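SxtG (Microseira wollei, PDB 6U1R) is an amidinotransferase of the saxitoxin biosynthetic pathway, probably transferring an amidino group by way of a covalent amidino-cysteine intermediate. Local coordinates at residues R136-V141 / F158-Y163; D215-V220 / A262-T267; F227-H232 / I255-P260; G320-M325 / S365-T370. One frame throughout, in Å; residues are numbered along the deposited sequence.

Contact 1: residues R136-V141 / F158-Y163; sequences RDVFLV and FEAWAY
Phe139 turns the edge of its ring onto the face of Tyr163, a T-shaped pair with centroids 5.0 Å apart and planes inclined at 75°. Phe139 CE2 leads, 3.5 Å from Tyr163 CG, and it sits over the CB side of the tyrosine ring, away from the hydroxyl end. With CG anti to the carbonyl carbon (chi1 -49°), the Phe139 ring leaves strand 139-142 toward the turn at 158-163. Its tip also reaches the methyl of Ala160, Phe139 CZ lying 3.8 Å from Ala160 CB, so one end of the ring is held between Tyr163 and the alanine. The preceding residue, Val138, sends its two methyls to different partners. Val138 CG1 packs loosely, 4.3 Å from Ala160 CB, and also rests over a face of the Phe139 ring, whereas Val138 CG2 touches a carboxylate, 3.4 Å from Glu159 OE2. That carboxylate pairs with Arg156, which also forms a salt bridge to Asp137. The contact thus joins the end of helix 135-138 and the start of strand 139-142 to the loop that leads into helix 164-172, with Trp161 of the same loop meeting Phe186 of the second subunit edge-to-face. Apart from Val138 CG2 against the Glu159 carboxylate, the contact is apolar and aromatic, so its fit probably rests on packing and ring orientation, while Arg156 probably offsets the like charges of Asp137 and Glu159.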
loop_
_atom_site.group_PDB
_atom_site.type_symbol
_atom_site.label_atom_id
_atom_site.label_comp_id
_atom_site.label_asym_id
_atom_site.label_seq_id
_atom_site.Cartn_x
_atom_site.Cartn_y
_atom_site.Cartn_z
ATOM N N ARG A 136 -12.032 -10.533 5.958
ATOM C CA ARG A 136 -11.765 -11.185 4.679
ATOM C C ARG A 136 -11.739 -10.189 3.517
ATOM O O ARG A 136 -11.108 -10.453 2.489
ATOM C CB ARG A 136 -12.835 -12.261 4.428
ATOM C CG ARG A 136 -12.638 -13.147 3.199
ATOM C CD ARG A 136 -11.612 -14.246 3.403
ATOM N NE ARG A 136 -11.903 -15.083 4.573
ATOM C CZ ARG A 136 -11.155 -16.119 4.946
ATOM N NH1 ARG A 136 -10.113 -16.490 4.207
ATOM N NH2 ARG A 136 -11.456 -16.805 6.037
ATOM N N ASP A 137 -12.449 -9.061 3.636
ATOM C CA ASP A 137 -12.508 -8.105 2.527
ATOM C C ASP A 137 -11.218 -7.308 2.364
ATOM O O ASP A 137 -10.916 -6.832 1.262
ATOM C CB ASP A 137 -13.648 -7.099 2.740
ATOM C CG ASP A 137 -15.016 -7.737 2.810
ATOM O OD1 ASP A 137 -15.136 -8.967 2.561
ATOM O OD2 ASP A 137 -15.991 -6.989 3.119
ATOM N N VAL A 138 -10.460 -7.138 3.442
ATOM C CA VAL A 138 -9.487 -6.059 3.566
ATOM C C VAL A 138 -8.079 -6.563 3.289
ATOM O O VAL A 138 -7.211 -5.798 2.853
ATOM C CB VAL A 138 -9.585 -5.437 4.976
ATOM C CG1 VAL A 138 -8.536 -4.331 5.181
ATOM C CG2 VAL A 138 -11.003 -4.901 5.196
ATOM N N PHE A 139 -7.840 -7.855 3.548
ATOM C CA PHE A 139 -6.509 -8.454 3.492
ATOM C C PHE A 139 -6.563 -9.807 2.802
ATOM O O PHE A 139 -7.506 -10.567 3.006
ATOM C CB PHE A 139 -5.904 -8.726 4.879
ATOM C CG PHE A 139 -5.968 -7.568 5.839
ATOM C CD1 PHE A 139 -5.008 -6.582 5.801
ATOM C CD2 PHE A 139 -6.976 -7.484 6.781
ATOM C CE1 PHE A 139 -5.035 -5.523 6.699
ATOM C CE2 PHE A 139 -7.020 -6.408 7.681
ATOM C CZ PHE A 139 -6.048 -5.433 7.626
ATOM N N LEU A 140 -5.516 -10.121 2.058
ATOM C CA LEU A 140 -5.238 -11.460 1.569
ATOM C C LEU A 140 -4.098 -12.055 2.376
ATOM O O LEU A 140 -3.108 -11.366 2.653
ATOM C CB LEU A 140 -4.806 -11.451 0.111
ATOM C CG LEU A 140 -5.790 -11.198 -0.996
ATOM C CD1 LEU A 140 -4.960 -10.916 -2.281
ATOM C CD2 LEU A 140 -6.674 -12.420 -1.154
ATOM N N VAL A 141 -4.223 -13.326 2.738
ATOM C CA VAL A 141 -3.119 -14.074 3.330
ATOM C C VAL A 141 -2.613 -15.039 2.273
ATOM O O VAL A 141 -3.346 -15.950 1.860
ATOM C CB VAL A 141 -3.530 -14.833 4.601
ATOM C CG1 VAL A 141 -2.292 -15.502 5.204
ATOM C CG2 VAL A 141 -4.159 -13.913 5.597
ATOM N N PHE A 158 -9.687 3.416 5.416
ATOM C CA PHE A 158 -8.900 3.238 6.629
ATOM C C PHE A 158 -9.348 2.017 7.419
ATOM O O PHE A 158 -9.111 1.929 8.632
ATOM C CB PHE A 158 -8.971 4.503 7.490
ATOM C CG PHE A 158 -8.290 5.678 6.860
ATOM C CD1 PHE A 158 -6.914 5.698 6.748
ATOM C CD2 PHE A 158 -9.018 6.741 6.338
ATOM C CE1 PHE A 158 -6.254 6.753 6.153
ATOM C CE2 PHE A 158 -8.353 7.805 5.726
ATOM C CZ PHE A 158 -6.979 7.808 5.636
ATOM N N GLU A 159 -9.970 1.057 6.756
ATOM C CA GLU A 159 -10.476 -0.078 7.498
ATOM C C GLU A 159 -9.359 -0.949 8.054
ATOM O O GLU A 159 -9.604 -1.695 9.007
ATOM C CB GLU A 159 -11.409 -0.901 6.616
ATOM C CG GLU A 159 -12.289 -1.825 7.404
ATOM C CD GLU A 159 -13.509 -2.266 6.616
ATOM O OE1 GLU A 159 -14.171 -1.404 5.990
ATOM O OE2 GLU A 159 -13.817 -3.485 6.587
ATOM N N ALA A 160 -8.137 -0.883 7.506
ATOM C CA ALA A 160 -7.081 -1.705 8.088
ATOM C C ALA A 160 -6.682 -1.256 9.490
ATOM O O ALA A 160 -6.006 -2.013 10.193
ATOM C CB ALA A 160 -5.839 -1.713 7.192
ATOM N N TRP A 161 -7.088 -0.062 9.918
ATOM C CA TRP A 161 -6.556 0.507 11.156
ATOM C C TRP A 161 -6.862 -0.362 12.373
ATOM O O TRP A 161 -6.003 -0.533 13.251
ATOM C CB TRP A 161 -7.103 1.923 11.336
ATOM C CG TRP A 161 -6.291 2.954 10.583
ATOM C CD1 TRP A 161 -5.433 2.736 9.521
ATOM C CD2 TRP A 161 -6.231 4.354 10.861
ATOM N NE1 TRP A 161 -4.856 3.923 9.133
ATOM C CE2 TRP A 161 -5.328 4.929 9.938
ATOM C CE3 TRP A 161 -6.850 5.177 11.807
ATOM C CZ2 TRP A 161 -5.033 6.291 9.935
ATOM C CZ3 TRP A 161 -6.558 6.530 11.803
ATOM C CH2 TRP A 161 -5.656 7.073 10.874
ATOM N N ALA A 162 -8.060 -0.940 12.449
ATOM C CA ALA A 162 -8.390 -1.746 13.630
ATOM C C ALA A 162 -7.477 -2.955 13.781
ATOM O O ALA A 162 -7.337 -3.479 14.900
ATOM C CB ALA A 162 -9.845 -2.210 13.576
ATOM N N TYR A 163 -6.818 -3.372 12.701
ATOM C CA TYR A 163 -5.976 -4.558 12.665
ATOM C C TYR A 163 -4.487 -4.283 12.845
ATOM O O TYR A 163 -3.701 -5.229 12.844
ATOM C CB TYR A 163 -6.171 -5.280 11.335
ATOM C CG TYR A 163 -7.608 -5.623 11.032
ATOM C CD1 TYR A 163 -8.452 -4.702 10.433
ATOM C CD2 TYR A 163 -8.123 -6.879 11.340
ATOM C CE1 TYR A 163 -9.767 -5.005 10.163
ATOM C CE2 TYR A 163 -9.417 -7.193 11.062
ATOM C CZ TYR A 163 -10.244 -6.253 10.478
ATOM O OH TYR A 163 -11.533 -6.588 10.213
#

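Contact 2: residues D215-V220 / A262-T267; sequences DAADFV and ALHIDT
His264 leans across Ala217 to reach Asp215. His264 CB lies 3.6 Å from Ala217 O. Because CG is anti to the carbonyl carbon (chi1 -56°), the ring then passes over the alanine methyl: CG and CD2 both lie near Ala217 CB, which makes a CH-pi contact 4.0 Å from the ring centroid. Leu263 CD1 lies over the opposite face, so the imidazole is sandwiched between two aliphatic groups. His264 CE1 comes within 3.7 Å of Asp215 OD2, and Asp137 of helix 135-138 also touches the ring. At the tip, His264 NE2 donates to Asp215 OD2 over 2.8 Å, nearly straight at 167°. The carboxylate oxygen uses its anti lone pair and lies almost in the imidazole plane, although the planes of the two groups are 31° apart. Asp215 and His264 are predicted active-site residues, and this His-carboxylate pair is consistent with the catalytic centre of the amidinotransferase family, joining the loop residue just ahead of the 3-10 turn 216-218 to the loop before strand 269-273. Two bonds from backbone N-H groups hold the base of the histidine: Ile265 N to Ala217 O at 2.9 Å, and a weak, bent one from His264 N to the carboxylate oxygen Asp218 OD1. Asp218 OD2 is held by Thr234 and Ser231. Beyond them Ile265 CG2 packs 3.8 Å from Val220 CG1.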
loop_
_atom_site.group_PDB
_atom_site.type_symbol
_atom_site.label_atom_id
_atom_site.label_comp_id
_atom_site.label_asym_id
_atom_site.label_seq_id
_atom_site.Cartn_x
_atom_site.Cartn_y
_atom_site.Cartn_z
ATOM N N ASP A 215 -10.970 -5.989 -3.805
ATOM C CA ASP A 215 -11.232 -6.487 -2.462
ATOM C C ASP A 215 -10.673 -7.903 -2.360
ATOM O O ASP A 215 -10.816 -8.711 -3.290
ATOM C CB ASP A 215 -12.732 -6.537 -2.160
ATOM C CG ASP A 215 -13.328 -5.179 -1.810
ATOM O OD1 ASP A 215 -12.710 -4.142 -2.119
ATOM O OD2 ASP A 215 -14.433 -5.163 -1.230
ATOM N N ALA A 216 -10.084 -8.223 -1.211
ATOM C CA ALA A 216 -9.465 -9.535 -1.075
ATOM C C ALA A 216 -10.500 -10.646 -1.181
ATOM O O ALA A 216 -10.191 -11.750 -1.645
ATOM C CB ALA A 216 -8.715 -9.607 0.255
ATOM N N ALA A 217 -11.733 -10.373 -0.778
ATOM C CA ALA A 217 -12.755 -11.413 -0.776
ATOM C C ALA A 217 -13.337 -11.687 -2.157
ATOM O O ALA A 217 -14.218 -12.554 -2.274
ATOM C CB ALA A 217 -13.870 -11.037 0.194
ATOM N N ASP A 218 -12.862 -11.008 -3.209
ATOM C CA ASP A 218 -13.155 -11.446 -4.574
ATOM C C ASP A 218 -12.231 -12.583 -5.040
ATOM O O ASP A 218 -12.290 -12.961 -6.227
ATOM C CB ASP A 218 -13.060 -10.269 -5.557
ATOM C CG ASP A 218 -14.370 -9.502 -5.679
ATOM O OD1 ASP A 218 -15.435 -10.161 -5.723
ATOM O OD2 ASP A 218 -14.324 -8.248 -5.711
ATOM N N PHE A 219 -11.424 -13.147 -4.130
ATOM C CA PHE A 219 -10.503 -14.241 -4.429
ATOM C C PHE A 219 -10.630 -15.360 -3.399
ATOM O O PHE A 219 -10.895 -15.107 -2.218
ATOM C CB PHE A 219 -9.052 -13.748 -4.467
ATOM C CG PHE A 219 -8.824 -12.649 -5.459
ATOM C CD1 PHE A 219 -9.039 -11.326 -5.105
ATOM C CD2 PHE A 219 -8.425 -12.935 -6.749
ATOM C CE1 PHE A 219 -8.851 -10.319 -6.008
ATOM C CE2 PHE A 219 -8.220 -11.913 -7.661
ATOM C CZ PHE A 219 -8.443 -10.608 -7.296
ATOM N N VAL A 220 -10.465 -16.608 -3.863
ATOM C CA VAL A 220 -10.349 -17.769 -2.983
ATOM C C VAL A 220 -9.097 -18.543 -3.376
ATOM O O VAL A 220 -8.665 -18.512 -4.533
ATOM C CB VAL A 220 -11.598 -18.680 -3.026
ATOM C CG1 VAL A 220 -12.716 -18.053 -2.235
ATOM C CG2 VAL A 220 -12.034 -18.946 -4.468
ATOM N N ALA A 262 -22.611 -8.464 -8.353
ATOM C CA ALA A 262 -21.459 -9.200 -7.843
ATOM C C ALA A 262 -20.549 -8.310 -7.015
ATOM O O ALA A 262 -20.139 -7.230 -7.453
ATOM C CB ALA A 262 -20.664 -9.823 -8.993
ATOM N N LEU A 263 -20.202 -8.806 -5.818
ATOM C CA LEU A 263 -19.292 -8.123 -4.908
ATOM C C LEU A 263 -18.847 -9.190 -3.901
ATOM O O LEU A 263 -19.625 -9.574 -3.024
ATOM C CB LEU A 263 -19.975 -6.938 -4.237
ATOM C CG LEU A 263 -19.260 -6.029 -3.229
ATOM C CD1 LEU A 263 -17.776 -6.084 -3.253
ATOM C CD2 LEU A 263 -19.699 -4.587 -3.486
ATOM N N HIS A 264 -17.637 -9.708 -4.103
ATOM C CA HIS A 264 -17.025 -10.808 -3.359
ATOM C C HIS A 264 -17.460 -12.151 -3.930
ATOM O O HIS A 264 -18.578 -12.295 -4.437
ATOM C CB HIS A 264 -17.309 -10.708 -1.850
ATOM C CG HIS A 264 -16.876 -9.399 -1.273
ATOM N ND1 HIS A 264 -17.500 -8.806 -0.195
ATOM C CD2 HIS A 264 -15.896 -8.545 -1.660
ATOM C CE1 HIS A 264 -16.930 -7.637 0.048
ATOM N NE2 HIS A 264 -15.940 -7.466 -0.811
ATOM N N ILE A 265 -16.534 -13.110 -3.916
ATOM C CA ILE A 265 -16.715 -14.397 -4.590
ATOM C C ILE A 265 -17.150 -15.512 -3.633
ATOM O O ILE A 265 -17.481 -16.625 -4.096
ATOM C CB ILE A 265 -15.411 -14.773 -5.335
ATOM C CG1 ILE A 265 -15.671 -15.713 -6.532
ATOM C CG2 ILE A 265 -14.340 -15.351 -4.369
ATOM C CD1 ILE A 265 -14.413 -15.935 -7.428
ATOM N N ASP A 266 -17.181 -15.256 -2.323
ATOM C CA ASP A 266 -17.320 -16.337 -1.357
ATOM C C ASP A 266 -18.787 -16.663 -1.022
ATOM O O ASP A 266 -19.060 -17.295 0.007
ATOM C CB ASP A 266 -16.461 -16.071 -0.095
ATOM C CG ASP A 266 -16.641 -14.695 0.542
ATOM O OD1 ASP A 266 -17.273 -13.797 -0.034
ATOM O OD2 ASP A 266 -16.077 -14.514 1.673
ATOM N N THR A 267 -19.726 -16.297 -1.906
ATOM C CA THR A 267 -21.002 -16.995 -2.042
ATOM C C THR A 267 -21.181 -17.560 -3.448
ATOM O O THR A 267 -22.291 -17.987 -3.795
ATOM C CB THR A 267 -22.204 -16.096 -1.701
ATOM O OG1 THR A 267 -22.274 -14.983 -2.589
ATOM C CG2 THR A 267 -22.130 -15.596 -0.283
#

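Contact 3: residues F227-H232 / I255-P260; sequences FGQKSH and IESQCP
A chi1 of 59° places Gln229 CG between its backbone N and carbonyl carbon, and the extended chain beyond carries Gln229 OE1 to within 3.4 Å of Ser257 CB; His232, with CG anti to its carbonyl carbon, brings NE2 to Pro260 O. The two polar groups of Gln229 and Ser257 do not bond directly. A water lies between them, donating to Gln229 OE1 and bonded to Ser257 OG at 2.6 Å. The other end of the amide is held by Asp218, which accepts from Gln229 NE2 and thereby limits rotation of the group. The segments run alongside where the parallel neighbours 225-229 and 251-255 of a three-stranded mixed sheet give way to loops. At the strand end Ile255 N donates to Gly228 O over 2.8 Å, nearly along the C=O axis. Farther on the chains diverge and water takes over: one molecule links Lys230 N to Ile255 O, another Lys230 O to Ser257 N. Ser257 OG also accepts from Cys259 N at 3.0 Å, forming an ST turn that shapes the loop before Pro260. There the imidazole closes the far end of the contact, His232 NE2 giving its proton to Pro260 O over 2.9 Å at 148°. The donor lies in the carbonyl plane on a lone pair, while the oxygen stands 21° out of the ring plane; His232 ND1 is engaged by Val206 N.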
loop_
_atom_site.group_PDB
_atom_site.type_symbol
_atom_site.label_atom_id
_atom_site.label_comp_id
_atom_site.label_asym_id
_atom_site.label_seq_id
_atom_site.Cartn_x
_atom_site.Cartn_y
_atom_site.Cartn_z
ATOM N N PHE A 227 -8.460 -18.323 -7.502
ATOM C CA PHE A 227 -9.596 -17.991 -8.360
ATOM C C PHE A 227 -10.172 -16.646 -7.945
ATOM O O PHE A 227 -10.378 -16.404 -6.753
ATOM C CB PHE A 227 -10.655 -19.084 -8.287
ATOM C CG PHE A 227 -10.161 -20.395 -8.796
ATOM C CD1 PHE A 227 -10.261 -20.703 -10.143
ATOM C CD2 PHE A 227 -9.524 -21.283 -7.958
ATOM C CE1 PHE A 227 -9.775 -21.888 -10.633
ATOM C CE2 PHE A 227 -9.028 -22.483 -8.456
ATOM C CZ PHE A 227 -9.156 -22.771 -9.799
ATOM N N GLY A 228 -10.423 -15.776 -8.926
ATOM C CA GLY A 228 -11.008 -14.476 -8.655
ATOM C C GLY A 228 -12.096 -14.156 -9.662
ATOM O O GLY A 228 -12.346 -14.919 -10.600
ATOM N N GLN A 229 -12.742 -13.017 -9.443
ATOM C CA GLN A 229 -13.718 -12.484 -10.383
ATOM C C GLN A 229 -13.588 -10.968 -10.435
ATOM O O GLN A 229 -13.204 -10.333 -9.455
ATOM C CB GLN A 229 -15.159 -12.846 -9.975
ATOM C CG GLN A 229 -15.511 -12.304 -8.582
ATOM C CD GLN A 229 -16.961 -12.492 -8.175
ATOM O OE1 GLN A 229 -17.705 -13.270 -8.783
ATOM N NE2 GLN A 229 -17.374 -11.773 -7.121
ATOM N N LYS A 230 -13.937 -10.394 -11.586
ATOM C CA LYS A 230 -14.296 -8.981 -11.642
ATOM C C LYS A 230 -15.624 -8.759 -10.914
ATOM O O LYS A 230 -16.458 -9.657 -10.828
ATOM C CB LYS A 230 -14.405 -8.524 -13.101
ATOM C CG LYS A 230 -13.063 -8.541 -13.870
ATOM C CD LYS A 230 -13.208 -8.024 -15.310
ATOM C CE LYS A 230 -13.195 -6.505 -15.342
ATOM N NZ LYS A 230 -13.334 -6.008 -16.727
ATOM N N SER A 231 -15.813 -7.560 -10.368
ATOM C CA SER A 231 -17.007 -7.258 -9.577
ATOM C C SER A 231 -17.209 -5.752 -9.558
ATOM O O SER A 231 -16.505 -5.011 -10.240
ATOM C CB SER A 231 -16.877 -7.790 -8.148
ATOM O OG SER A 231 -15.942 -7.004 -7.456
ATOM N N HIS A 232 -18.176 -5.291 -8.756
ATOM C CA HIS A 232 -18.339 -3.849 -8.605
ATOM C C HIS A 232 -17.184 -3.170 -7.880
ATOM O O HIS A 232 -17.166 -1.939 -7.864
ATOM C CB HIS A 232 -19.651 -3.544 -7.910
ATOM C CG HIS A 232 -20.836 -3.792 -8.788
ATOM N ND1 HIS A 232 -21.026 -3.118 -9.974
ATOM C CD2 HIS A 232 -21.864 -4.667 -8.684
ATOM C CE1 HIS A 232 -22.135 -3.543 -10.550
ATOM N NE2 HIS A 232 -22.668 -4.482 -9.787
ATOM N N ILE A 255 -12.958 -16.228 -13.044
ATOM C CA ILE A 255 -14.247 -16.788 -13.435
ATOM C C ILE A 255 -15.179 -15.655 -13.847
ATOM O O ILE A 255 -14.987 -14.497 -13.474
ATOM C CB ILE A 255 -14.899 -17.628 -12.318
ATOM C CG1 ILE A 255 -15.373 -16.732 -11.170
ATOM C CG2 ILE A 255 -13.941 -18.707 -11.816
ATOM C CD1 ILE A 255 -16.455 -17.332 -10.343
ATOM N N GLU A 256 -16.232 -16.011 -14.585
ATOM C CA GLU A 256 -17.308 -15.090 -14.944
ATOM C C GLU A 256 -18.507 -15.337 -14.034
ATOM O O GLU A 256 -19.034 -16.448 -14.003
ATOM C CB GLU A 256 -17.709 -15.284 -16.407
ATOM C CG GLU A 256 -16.538 -15.176 -17.390
ATOM C CD GLU A 256 -15.970 -13.771 -17.487
ATOM O OE1 GLU A 256 -16.760 -12.806 -17.411
ATOM O OE2 GLU A 256 -14.730 -13.631 -17.639
ATOM N N SER A 257 -18.913 -14.317 -13.272
ATOM C CA SER A 257 -20.137 -14.403 -12.480
ATOM C C SER A 257 -21.327 -13.935 -13.307
ATOM O O SER A 257 -21.229 -12.968 -14.065
ATOM C CB SER A 257 -20.051 -13.553 -11.213
ATOM O OG SER A 257 -21.262 -13.639 -10.469
ATOM N N GLN A 258 -22.446 -14.627 -13.149
ATOM C CA GLN A 258 -23.730 -14.202 -13.689
ATOM C C GLN A 258 -24.523 -13.329 -12.716
ATOM O O GLN A 258 -25.657 -12.957 -13.031
ATOM C CB GLN A 258 -24.555 -15.437 -14.070
ATOM C CG GLN A 258 -23.920 -16.266 -15.195
ATOM C CD GLN A 258 -24.590 -17.627 -15.386
ATOM O OE1 GLN A 258 -25.130 -18.219 -14.444
ATOM N NE2 GLN A 258 -24.546 -18.130 -16.609
ATOM N N CYS A 259 -23.971 -13.012 -11.540
ATOM C CA CYS A 259 -24.678 -12.174 -10.570
ATOM C C CYS A 259 -24.509 -10.711 -10.953
ATOM O O CYS A 259 -23.383 -10.212 -10.929
ATOM C CB CYS A 259 -24.128 -12.381 -9.162
ATOM S SG CYS A 259 -24.896 -11.274 -7.926
ATOM N N PRO A 260 -25.579 -9.991 -11.308
ATOM C CA PRO A 260 -25.406 -8.581 -11.697
ATOM C C PRO A 260 -24.947 -7.683 -10.562
ATOM O O PRO A 260 -24.423 -6.590 -10.837
ATOM C CB PRO A 260 -26.814 -8.168 -12.180
ATOM C CG PRO A 260 -27.524 -9.458 -12.461
ATOM C CD PRO A 260 -26.971 -10.439 -11.475
HETATM O O HOH W 1 -20.387 -13.528 -8.018
HETATM O O HOH W 2 -14.979 -11.928 -13.890
HETATM O O HOH W 3 -17.371 -11.514 -13.073
#

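Contact 4: residues G320-M325 / S365-T370; sequences GLNVLM and SFHCAT
Asn322 is the centre of an inverse gamma turn just before strand 324-325, and Asn322 O receives His367 N at 3.2 Å from a type I beta turn, His367 to Thr370, that carries Cys368, the predicted amidino-cysteine nucleophile of this family's active site. This donor stands above the carbonyl plane and not on a lone pair. The Asn322 side chain, with CG anti to the backbone N (chi1 -160°), reaches into the bend of the 365-370 loop. There Asn322 OD1 accepts a straight bond from Cys368 N at 3.1 Å and a weak one from Ser365 N, while ND2 donates to Asp266 O. One asparagine therefore pins the backbone of the cysteine loop and ties it to a third segment. Its amide stands almost perpendicular to the His367 ring, with Asn322 ND2 3.5 Å from His367 CB; the ring itself is fixed by Asp266 at ND1 and Glu33 at NE2. On the strand side, Leu324 and Thr370 meet tip to tip, and Leu324 CB packs 4.0 Å from Phe366 CB. The Phe366 ring, in turn, stacks on Phe356. The sulfur of Cys368 lies beside the asparagine amide, Cys368 SG 3.5 Å from Asn322 ND2.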
loop_
_atom_site.group_PDB
_atom_site.type_symbol
_atom_site.label_atom_id
_atom_site.label_comp_id
_atom_site.label_asym_id
_atom_site.label_seq_id
_atom_site.Cartn_x
_atom_site.Cartn_y
_atom_site.Cartn_z
ATOM N N GLY A 320 -25.661 -18.973 2.415
ATOM C CA GLY A 320 -25.330 -20.276 2.966
ATOM C C GLY A 320 -24.010 -20.839 2.481
ATOM O O GLY A 320 -23.439 -21.712 3.155
ATOM N N LEU A 321 -23.523 -20.388 1.313
ATOM C CA LEU A 321 -22.233 -20.829 0.787
ATOM C C LEU A 321 -21.034 -20.229 1.523
ATOM O O LEU A 321 -19.913 -20.713 1.329
ATOM C CB LEU A 321 -22.117 -20.494 -0.712
ATOM C CG LEU A 321 -22.771 -21.472 -1.693
ATOM C CD1 LEU A 321 -24.259 -21.222 -1.813
ATOM C CD2 LEU A 321 -22.097 -21.360 -3.051
ATOM N N ASN A 322 -21.231 -19.204 2.362
ATOM C CA ASN A 322 -20.121 -18.506 3.008
ATOM C C ASN A 322 -19.629 -19.291 4.223
ATOM O O ASN A 322 -19.497 -18.738 5.318
ATOM C CB ASN A 322 -20.587 -17.097 3.401
ATOM C CG ASN A 322 -19.456 -16.124 3.632
ATOM O OD1 ASN A 322 -19.330 -15.545 4.725
ATOM N ND2 ASN A 322 -18.664 -15.875 2.589
ATOM N N VAL A 323 -19.322 -20.575 4.022
ATOM C CA VAL A 323 -18.890 -21.475 5.092
ATOM C C VAL A 323 -17.417 -21.273 5.426
ATOM O O VAL A 323 -16.668 -20.638 4.671
ATOM C CB VAL A 323 -19.146 -22.942 4.697
ATOM C CG1 VAL A 323 -20.652 -23.217 4.589
ATOM C CG2 VAL A 323 -18.419 -23.278 3.385
ATOM N N LEU A 324 -16.991 -21.826 6.563
ATOM C CA LEU A 324 -15.600 -21.758 7.021
ATOM C C LEU A 324 -15.147 -23.175 7.349
ATOM O O LEU A 324 -15.781 -23.850 8.163
ATOM C CB LEU A 324 -15.441 -20.852 8.253
ATOM C CG LEU A 324 -14.027 -20.801 8.863
ATOM C CD1 LEU A 324 -13.076 -20.124 7.903
ATOM C CD2 LEU A 324 -13.990 -20.119 10.235
ATOM N N MET A 325 -14.052 -23.606 6.725
ATOM C CA MET A 325 -13.461 -24.918 6.968
ATOM C C MET A 325 -12.463 -24.832 8.117
ATOM O O MET A 325 -11.552 -24.000 8.083
ATOM C CB MET A 325 -12.733 -25.437 5.727
ATOM C CG MET A 325 -13.561 -25.531 4.439
ATOM S SD MET A 325 -15.008 -26.540 4.599
ATOM C CE MET A 325 -14.289 -28.142 4.968
ATOM N N SER A 365 -20.936 -13.546 6.404
ATOM C CA SER A 365 -21.162 -14.671 7.302
ATOM C C SER A 365 -19.789 -15.204 7.711
ATOM O O SER A 365 -18.836 -14.423 7.777
ATOM C CB SER A 365 -22.048 -15.736 6.642
ATOM O OG SER A 365 -22.433 -16.740 7.574
ATOM N N PHE A 366 -19.656 -16.513 7.970
ATOM C CA PHE A 366 -18.475 -17.024 8.681
ATOM C C PHE A 366 -17.174 -16.754 7.917
ATOM O O PHE A 366 -16.159 -16.366 8.510
ATOM C CB PHE A 366 -18.607 -18.531 8.932
ATOM C CG PHE A 366 -19.903 -18.924 9.575
ATOM C CD1 PHE A 366 -20.171 -18.586 10.897
ATOM C CD2 PHE A 366 -20.871 -19.618 8.846
ATOM C CE1 PHE A 366 -21.375 -18.939 11.481
ATOM C CE2 PHE A 366 -22.054 -19.972 9.416
ATOM C CZ PHE A 366 -22.319 -19.637 10.731
ATOM N N HIS A 367 -17.159 -17.023 6.610
ATOM C CA HIS A 367 -15.937 -16.805 5.848
ATOM C C HIS A 367 -15.586 -15.318 5.785
ATOM O O HIS A 367 -14.419 -14.948 5.944
ATOM C CB HIS A 367 -16.081 -17.428 4.455
ATOM C CG HIS A 367 -14.811 -17.468 3.654
ATOM N ND1 HIS A 367 -14.541 -16.566 2.647
ATOM C CD2 HIS A 367 -13.759 -18.321 3.684
ATOM C CE1 HIS A 367 -13.376 -16.854 2.096
ATOM N NE2 HIS A 367 -12.876 -17.913 2.706
ATOM N N CYS A 368 -16.583 -14.449 5.582
ATOM C CA CYS A 368 -16.347 -13.002 5.549
ATOM C C CYS A 368 -15.807 -12.489 6.877
ATOM O O CYS A 368 -15.007 -11.548 6.907
ATOM C CB CYS A 368 -17.641 -12.253 5.250
ATOM S SG CYS A 368 -18.269 -12.552 3.618
ATOM N N ALA A 369 -16.307 -13.048 7.981
ATOM C CA ALA A 369 -16.035 -12.593 9.328
ATOM C C ALA A 369 -14.677 -13.038 9.841
ATOM O O ALA A 369 -14.335 -12.690 10.977
ATOM C CB ALA A 369 -17.131 -13.100 10.277
ATOM N N THR A 370 -13.886 -13.755 9.037
ATOM C CA THR A 370 -12.617 -14.298 9.503
ATOM C C THR A 370 -11.482 -14.010 8.535
ATOM O O THR A 370 -11.683 -13.825 7.331
ATOM C CB THR A 370 -12.710 -15.824 9.714
ATOM O OG1 THR A 370 -13.190 -16.450 8.514
ATOM C CG2 THR A 370 -13.606 -16.139 10.910
#

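Overall arrangement
From the N terminus, contact 1 comes first, closing a short loop that holds the hairpin partner strand 145-148 and ends before helix 164-172. Contact 2 then closes a longer loop, from 215-220 to 262-267, and contact 3 lies wholly within it, both reaching the sheet of strands 219-222, 225-229 and 251-255. Contact 4 follows in series, closing the loop that contains strands 330-334 and 350-354. None of the loops cross. Contact 2 is the hub: it touches contact 1 through Asp137 and Ala216, contact 3 through Asp218, and contact 4 through Asp266. Arg136 joins contacts 1 and 4 directly, whereas contact 3 touches neither of these.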